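Local coordinates for putative ketosteroid isomerase (Parabacteroides distasonis ATCC 8503, PDB 3KE7), which is a putative ketosteroid isomerase of the SnoaL-like, NTF2-type fold and probably binds a small molecule in the pocket between its sheet and helices, at residues Asn94-Leu99 and Val103-Cys108; Glu25-Thr30 and Asp73-Ile78. All blocks are in the same frame, centred on the assembly; numbering follows the deposited sequence.

Contact 1 (Asn94-Leu99 and Val103-Cys108); sequences NLDSYL and VIKWNC. With BCN (bicine), chain F.
The carbonyl oxygen of W106 is gripped by two donors from consecutive residues of the facing strand: L95 N reaches W106 O at 2.9 Å and N94 ND2 reaches it at 3.0 Å, from opposite faces of the carbonyl plane. N94 ND2 also donates to N107 OD1 (2.8 Å), which lies near the plane of the N94 amide although the two amides stand 75° apart; this fork, with the bond from K53 N of the second subunit to N94 OD1, helps hold the amide in its rotation. On the face that carries N94 and N107, K105 curls at chi3 and chi4 (72° and 67°) and brings NZ to the syn side of D96 OD1 at 2.8 Å, a salt bridge. Farther along, V103 CG1 sits over the centre of the Y98 ring, a CH-pi contact, and V103 CG2 lies 3.2 Å from Y98 CD2. On the face of L95, S97, I104 and W106, C5 and C6 of bicine lie over one side of the indole, with I104 CG2 over the opposite side; S97 CB lies at the indole edge, 3.8 Å from W106 NE1. A water joins S97 OG, W106 NE1 and bicine O6. These are two strands of an antiparallel hairpin, and L95, S97 and W106 line the bicine pocket. Strand 74-85 flanks 94-99 and strand 120-129 flanks 103-108, W127 meeting W106 edge-to-face.

Contact 2 (Glu25-Thr30 and Asp73-Ile78); sequences EALAST and DHFDMI
This is apolar helix-on-sheet packing: the C-terminal part of helix 15-28 lies against the beginning of strand 74-85, an outermost strand of the sheet within this chain. Two side chains of the strand, F75 and M77 (a selenomethionine), point toward the helix, and L27 points back at them. F75 and L27 carry most of the contact. The phenylalanine has CG flanked by both backbone neighbours of CA (chi1 59°), a torsion that sends the ring out from the strand toward L27 and A28. The far end of the ring does the touching: CZ of F75 meets CB of L27 at 3.6 Å, and CE2 of F75 meets CB of A28 at 3.8 Å. The methyl of A28 comes at the ring edge, close to its plane, so two consecutive residues both bear on one end of the phenyl group. L27 has a second partner farther along the strand. Its CD1 lies 3.7 Å from CE of M77, whose chain is extended through chi1 and chi2 and bends at chi3 (-68°) to turn the methyl toward the leucine; the leucine and selenomethionine chains run nearly perpendicular. The nearest atoms of the L27 side chain and bicine are about 4 Å apart, which places this packing beside the ligand pocket of the NTF2-like fold. F35 of helix 34-38 touches L27 as well, L95 and F93 of strand 88-99 pack on F75 and M77 respectively, and I20, E23 and K24, earlier on helix 15-28, also touch M77.

Both contacts meet on one sheet, where strands 74-85 and 88-99 are neighbours: N94 O and D96 O probably accept hydrogen bonds from I78 N and D76 N, and F75 CB packs on D96 O. Their centres are 10 Å apart, and both are partly buried. Contact 1 is the more extensive, 563 Å² against 174 Å², and joins strands through backbone bonds, with an amide pair, a salt bridge and a CH-pi pair on one face, and L95, S97 and W106 of the pocket on the other. Contact 2, helix against strand, relies on hydrocarbon and ring packing alone. L95 ties them together by touching F75 of contact 2, while L27 approaches the same ligand.

Contact 1 (Asn94-Leu99 and Val103-Cys108)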
loop_
_atom_site.group_PDB
_atom_site.type_symbol
_atom_site.label_atom_id
_atom_site.label_comp_id
_atom_site.label_asym_id
_atom_site.label_seq_id
_atom_site.Cartn_x
_atom_site.Cartn_y
_atom_site.Cartn_z
ATOM N N ASN B 94 8.460 5.619 -6.599
ATOM C CA ASN B 94 8.705 4.940 -7.830
ATOM C C ASN B 94 10.174 4.555 -7.846
ATOM O O ASN B 94 10.991 5.213 -7.165
ATOM C CB ASN B 94 8.292 5.818 -9.018
ATOM C CG ASN B 94 6.802 5.862 -9.169
ATOM O OD1 ASN B 94 6.139 6.765 -8.667
ATOM N ND2 ASN B 94 6.251 4.782 -9.733
ATOM N N LEU B 95 10.505 3.516 -8.576
ATOM C CA LEU B 95 11.875 3.042 -8.615
ATOM C C LEU B 95 12.256 2.633 -10.004
ATOM O O LEU B 95 11.604 1.797 -10.587
ATOM C CB LEU B 95 12.040 1.829 -7.700
ATOM C CG LEU B 95 13.502 1.334 -7.431
ATOM C CD1 LEU B 95 14.159 2.271 -6.477
ATOM C CD2 LEU B 95 13.485 -0.078 -6.836
ATOM N N ASP B 96 13.312 3.236 -10.554
ATOM C CA ASP B 96 13.890 2.746 -11.822
ATOM C C ASP B 96 15.074 1.763 -11.467
ATOM O O ASP B 96 16.007 2.179 -10.863
ATOM C CB ASP B 96 14.393 3.911 -12.673
ATOM C CG ASP B 96 13.278 4.752 -13.289
ATOM O OD1 ASP B 96 12.088 4.374 -13.256
ATOM O OD2 ASP B 96 13.629 5.838 -13.793
ATOM N N SER B 97 14.907 0.480 -11.777
ATOM C CA SER B 97 15.865 -0.598 -11.485
ATOM C C SER B 97 16.586 -0.962 -12.770
ATOM O O SER B 97 15.965 -1.518 -13.684
ATOM C CB SER B 97 15.103 -1.832 -10.962
ATOM O OG SER B 97 15.963 -2.892 -10.546
ATOM N N TYR B 98 17.891 -0.741 -12.786
ATOM C CA TYR B 98 18.728 -1.018 -13.970
ATOM C C TYR B 98 19.335 -2.426 -13.928
ATOM O O TYR B 98 20.292 -2.669 -13.198
ATOM C CB TYR B 98 19.803 0.040 -14.062
ATOM C CG TYR B 98 19.247 1.401 -14.417
ATOM C CD1 TYR B 98 18.707 2.249 -13.438
ATOM C CD2 TYR B 98 19.230 1.834 -15.740
ATOM C CE1 TYR B 98 18.184 3.477 -13.767
ATOM C CE2 TYR B 98 18.702 3.064 -16.079
ATOM C CZ TYR B 98 18.178 3.880 -15.098
ATOM O OH TYR B 98 17.656 5.096 -15.449
ATOM N N LEU B 99 18.716 -3.354 -14.663
ATOM C CA LEU B 99 19.218 -4.724 -14.784
ATOM C C LEU B 99 20.218 -4.734 -15.955
ATOM O O LEU B 99 19.800 -4.686 -17.126
ATOM C CB LEU B 99 18.067 -5.725 -15.043
ATOM C CG LEU B 99 16.854 -5.730 -14.090
ATOM C CD1 LEU B 99 15.978 -6.958 -14.344
ATOM C CD2 LEU B 99 17.280 -5.695 -12.635
ATOM N N VAL B 103 15.994 -1.795 -17.917
ATOM C CA VAL B 103 15.464 -1.032 -16.789
ATOM C C VAL B 103 14.050 -1.451 -16.484
ATOM O O VAL B 103 13.192 -1.492 -17.384
ATOM C CB VAL B 103 15.433 0.456 -17.094
ATOM C CG1 VAL B 103 15.029 1.240 -15.832
ATOM C CG2 VAL B 103 16.767 0.896 -17.625
ATOM N N ILE B 104 13.780 -1.738 -15.210
ATOM C CA ILE B 104 12.426 -2.012 -14.804
ATOM C C ILE B 104 11.949 -0.813 -13.980
ATOM O O ILE B 104 12.629 -0.360 -13.065
ATOM C CB ILE B 104 12.258 -3.306 -13.971
ATOM C CG1 ILE B 104 12.797 -4.523 -14.710
ATOM C CG2 ILE B 104 10.737 -3.523 -13.645
ATOM C CD1 ILE B 104 12.675 -5.826 -13.892
ATOM N N LYS B 105 10.802 -0.272 -14.373
ATOM C CA LYS B 105 10.176 0.844 -13.645
ATOM C C LYS B 105 9.078 0.292 -12.724
ATOM O O LYS B 105 8.165 -0.391 -13.182
ATOM C CB LYS B 105 9.601 1.885 -14.633
ATOM C CG LYS B 105 10.624 2.532 -15.590
ATOM C CD LYS B 105 9.928 3.489 -16.535
ATOM C CE LYS B 105 9.473 4.749 -15.780
ATOM N NZ LYS B 105 10.625 5.567 -15.294
ATOM N N TRP B 106 9.181 0.647 -11.444
ATOM C CA TRP B 106 8.314 0.138 -10.405
ATOM C C TRP B 106 7.567 1.242 -9.654
ATOM O O TRP B 106 8.039 2.344 -9.523
ATOM C CB TRP B 106 9.149 -0.586 -9.336
ATOM C CG TRP B 106 9.917 -1.791 -9.762
ATOM C CD1 TRP B 106 11.227 -1.822 -10.174
ATOM C CD2 TRP B 106 9.464 -3.148 -9.766
ATOM N NE1 TRP B 106 11.613 -3.114 -10.440
ATOM C CE2 TRP B 106 10.555 -3.952 -10.181
ATOM C CE3 TRP B 106 8.261 -3.774 -9.420
ATOM C CZ2 TRP B 106 10.462 -5.342 -10.293
ATOM C CZ3 TRP B 106 8.178 -5.159 -9.538
ATOM C CH2 TRP B 106 9.274 -5.921 -9.965
ATOM N N ASN B 107 6.387 0.850 -9.181
ATOM C CA ASN B 107 5.604 1.526 -8.145
ATOM C C ASN B 107 5.817 0.709 -6.849
ATOM O O ASN B 107 5.860 -0.529 -6.886
ATOM C CB ASN B 107 4.120 1.424 -8.464
ATOM C CG ASN B 107 3.741 2.024 -9.785
ATOM O OD1 ASN B 107 4.012 3.202 -10.055
ATOM N ND2 ASN B 107 3.032 1.235 -10.609
ATOM N N CYS B 108 5.895 1.389 -5.719
ATOM C CA CYS B 108 6.012 0.709 -4.444
ATOM C C CYS B 108 5.319 1.424 -3.294
ATOM O O CYS B 108 5.516 2.641 -3.102
ATOM C CB CYS B 108 7.478 0.498 -4.081
ATOM S SG CYS B 108 7.728 -0.549 -2.597
HETATM N N1 BCN F . 12.169 -6.067 -6.268
HETATM C C1 BCN F . 11.389 -7.286 -6.525
HETATM C C2 BCN F . 11.912 -8.004 -7.782
HETATM O O21 BCN F . 11.263 -8.947 -8.281
HETATM O O22 BCN F . 12.991 -7.616 -8.281
HETATM C C3 BCN F . 12.301 -5.821 -4.822
HETATM C C4 BCN F . 13.428 -6.669 -4.233
HETATM O O4 BCN F . 14.568 -6.458 -5.081
HETATM C C5 BCN F . 11.477 -4.955 -6.896
HETATM C C6 BCN F . 12.433 -3.812 -7.118
HETATM O O6 BCN F . 13.656 -4.294 -7.737
HETATM O O HOH W 1 14.054 -4.643 -10.438
#

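Contact 2 (Glu25-Thr30 and Asp73-Ile78)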
loop_
_atom_site.group_PDB
_atom_site.type_symbol
_atom_site.label_atom_id
_atom_site.label_comp_id
_atom_site.label_asym_id
_atom_site.label_seq_id
_atom_site.Cartn_x
_atom_site.Cartn_y
_atom_site.Cartn_z
ATOM N N GLU B 25 18.698 0.717 1.837
ATOM C CA GLU B 25 19.652 -0.288 2.354
ATOM C C GLU B 25 19.198 -1.697 1.977
ATOM O O GLU B 25 19.986 -2.510 1.556
ATOM C CB GLU B 25 19.796 -0.152 3.858
ATOM C CG GLU B 25 20.737 -1.191 4.441
ATOM C CD GLU B 25 20.932 -1.056 5.917
ATOM O OE1 GLU B 25 19.948 -0.773 6.638
ATOM O OE2 GLU B 25 22.091 -1.256 6.361
ATOM N N ALA B 26 17.913 -1.997 2.153
ATOM C CA ALA B 26 17.401 -3.319 1.855
ATOM C C ALA B 26 17.467 -3.577 0.341
ATOM O O ALA B 26 17.742 -4.679 -0.114
ATOM C CB ALA B 26 15.951 -3.439 2.360
ATOM N N LEU B 27 17.114 -2.565 -0.447
ATOM C CA LEU B 27 17.160 -2.719 -1.887
ATOM C C LEU B 27 18.527 -3.053 -2.426
ATOM O O LEU B 27 18.646 -3.831 -3.392
ATOM C CB LEU B 27 16.657 -1.435 -2.588
ATOM C CG LEU B 27 15.127 -1.274 -2.519
ATOM C CD1 LEU B 27 14.749 0.122 -2.849
ATOM C CD2 LEU B 27 14.494 -2.284 -3.440
ATOM N N ALA B 28 19.540 -2.378 -1.882
ATOM C CA ALA B 28 20.923 -2.533 -2.321
ATOM C C ALA B 28 21.699 -3.572 -1.515
ATOM O O ALA B 28 22.881 -3.785 -1.797
ATOM C CB ALA B 28 21.606 -1.192 -2.237
ATOM N N SER B 29 21.055 -4.253 -0.564
ATOM C CA SER B 29 21.758 -5.206 0.311
ATOM C C SER B 29 22.314 -6.382 -0.458
ATOM O O SER B 29 21.682 -6.881 -1.384
ATOM C CB SER B 29 20.823 -5.753 1.385
ATOM O OG SER B 29 21.496 -6.667 2.251
ATOM N N THR B 30 23.467 -6.846 -0.008
ATOM C CA THR B 30 24.073 -8.055 -0.502
ATOM C C THR B 30 23.322 -9.290 0.045
ATOM O O THR B 30 23.478 -10.414 -0.482
ATOM C CB THR B 30 25.590 -8.123 -0.075
ATOM O OG1 THR B 30 25.682 -8.213 1.364
ATOM C CG2 THR B 30 26.334 -6.918 -0.551
ATOM N N ASP B 73 22.386 -3.615 -9.366
ATOM C CA ASP B 73 23.374 -2.792 -8.709
ATOM C C ASP B 73 22.913 -1.381 -8.678
ATOM O O ASP B 73 23.136 -0.695 -7.699
ATOM C CB ASP B 73 24.726 -2.813 -9.436
ATOM C CG ASP B 73 25.675 -3.825 -8.881
ATOM O OD1 ASP B 73 25.604 -4.109 -7.664
ATOM O OD2 ASP B 73 26.515 -4.328 -9.658
ATOM N N HIS B 74 22.301 -0.905 -9.763
ATOM C CA HIS B 74 21.854 0.482 -9.773
ATOM C C HIS B 74 20.338 0.668 -9.931
ATOM O O HIS B 74 19.654 -0.087 -10.635
ATOM C CB HIS B 74 22.604 1.301 -10.801
ATOM C CG HIS B 74 22.343 2.769 -10.681
ATOM N ND1 HIS B 74 22.544 3.461 -9.506
ATOM C CD2 HIS B 74 21.878 3.668 -11.573
ATOM C CE1 HIS B 74 22.215 4.728 -9.684
ATOM N NE2 HIS B 74 21.803 4.879 -10.929
ATOM N N PHE B 75 19.847 1.688 -9.237
ATOM C CA PHE B 75 18.436 2.033 -9.207
ATOM C C PHE B 75 18.300 3.458 -8.745
ATOM O O PHE B 75 19.159 3.957 -8.052
ATOM C CB PHE B 75 17.652 1.076 -8.281
ATOM C CG PHE B 75 18.126 1.054 -6.823
ATOM C CD1 PHE B 75 17.802 2.084 -5.944
ATOM C CD2 PHE B 75 18.853 -0.036 -6.326
ATOM C CE1 PHE B 75 18.207 2.035 -4.581
ATOM C CE2 PHE B 75 19.270 -0.077 -4.990
ATOM C CZ PHE B 75 18.937 0.964 -4.114
ATOM N N ASP B 76 17.209 4.124 -9.169
ATOM C CA ASP B 76 16.888 5.498 -8.790
ATOM C C ASP B 76 15.523 5.488 -8.074
ATOM O O ASP B 76 14.520 5.069 -8.684
ATOM C CB ASP B 76 16.713 6.410 -10.020
ATOM C CG ASP B 76 17.981 6.558 -10.855
ATOM O OD1 ASP B 76 19.098 6.609 -10.288
ATOM O OD2 ASP B 76 17.839 6.663 -12.095
HETATM N N MSE B 77 15.478 6.012 -6.842
HETATM C CA MSE B 77 14.225 6.138 -6.081
HETATM C C MSE B 77 13.609 7.512 -6.336
HETATM O O MSE B 77 14.158 8.550 -5.953
HETATM C CB MSE B 77 14.445 5.873 -4.585
HETATM C CG MSE B 77 13.182 6.071 -3.734
HETATM SE SE MSE B 77 13.471 5.563 -1.858
HETATM C CE MSE B 77 13.712 3.619 -2.036
ATOM N N ILE B 78 12.399 7.515 -6.911
ATOM C CA ILE B 78 11.770 8.691 -7.419
ATOM C C ILE B 78 10.684 9.235 -6.501
ATOM O O ILE B 78 9.746 8.493 -6.166
ATOM C CB ILE B 78 11.166 8.337 -8.802
ATOM C CG1 ILE B 78 12.294 7.927 -9.774
ATOM C CG2 ILE B 78 10.361 9.479 -9.355
ATOM C CD1 ILE B 78 11.829 7.143 -10.995
#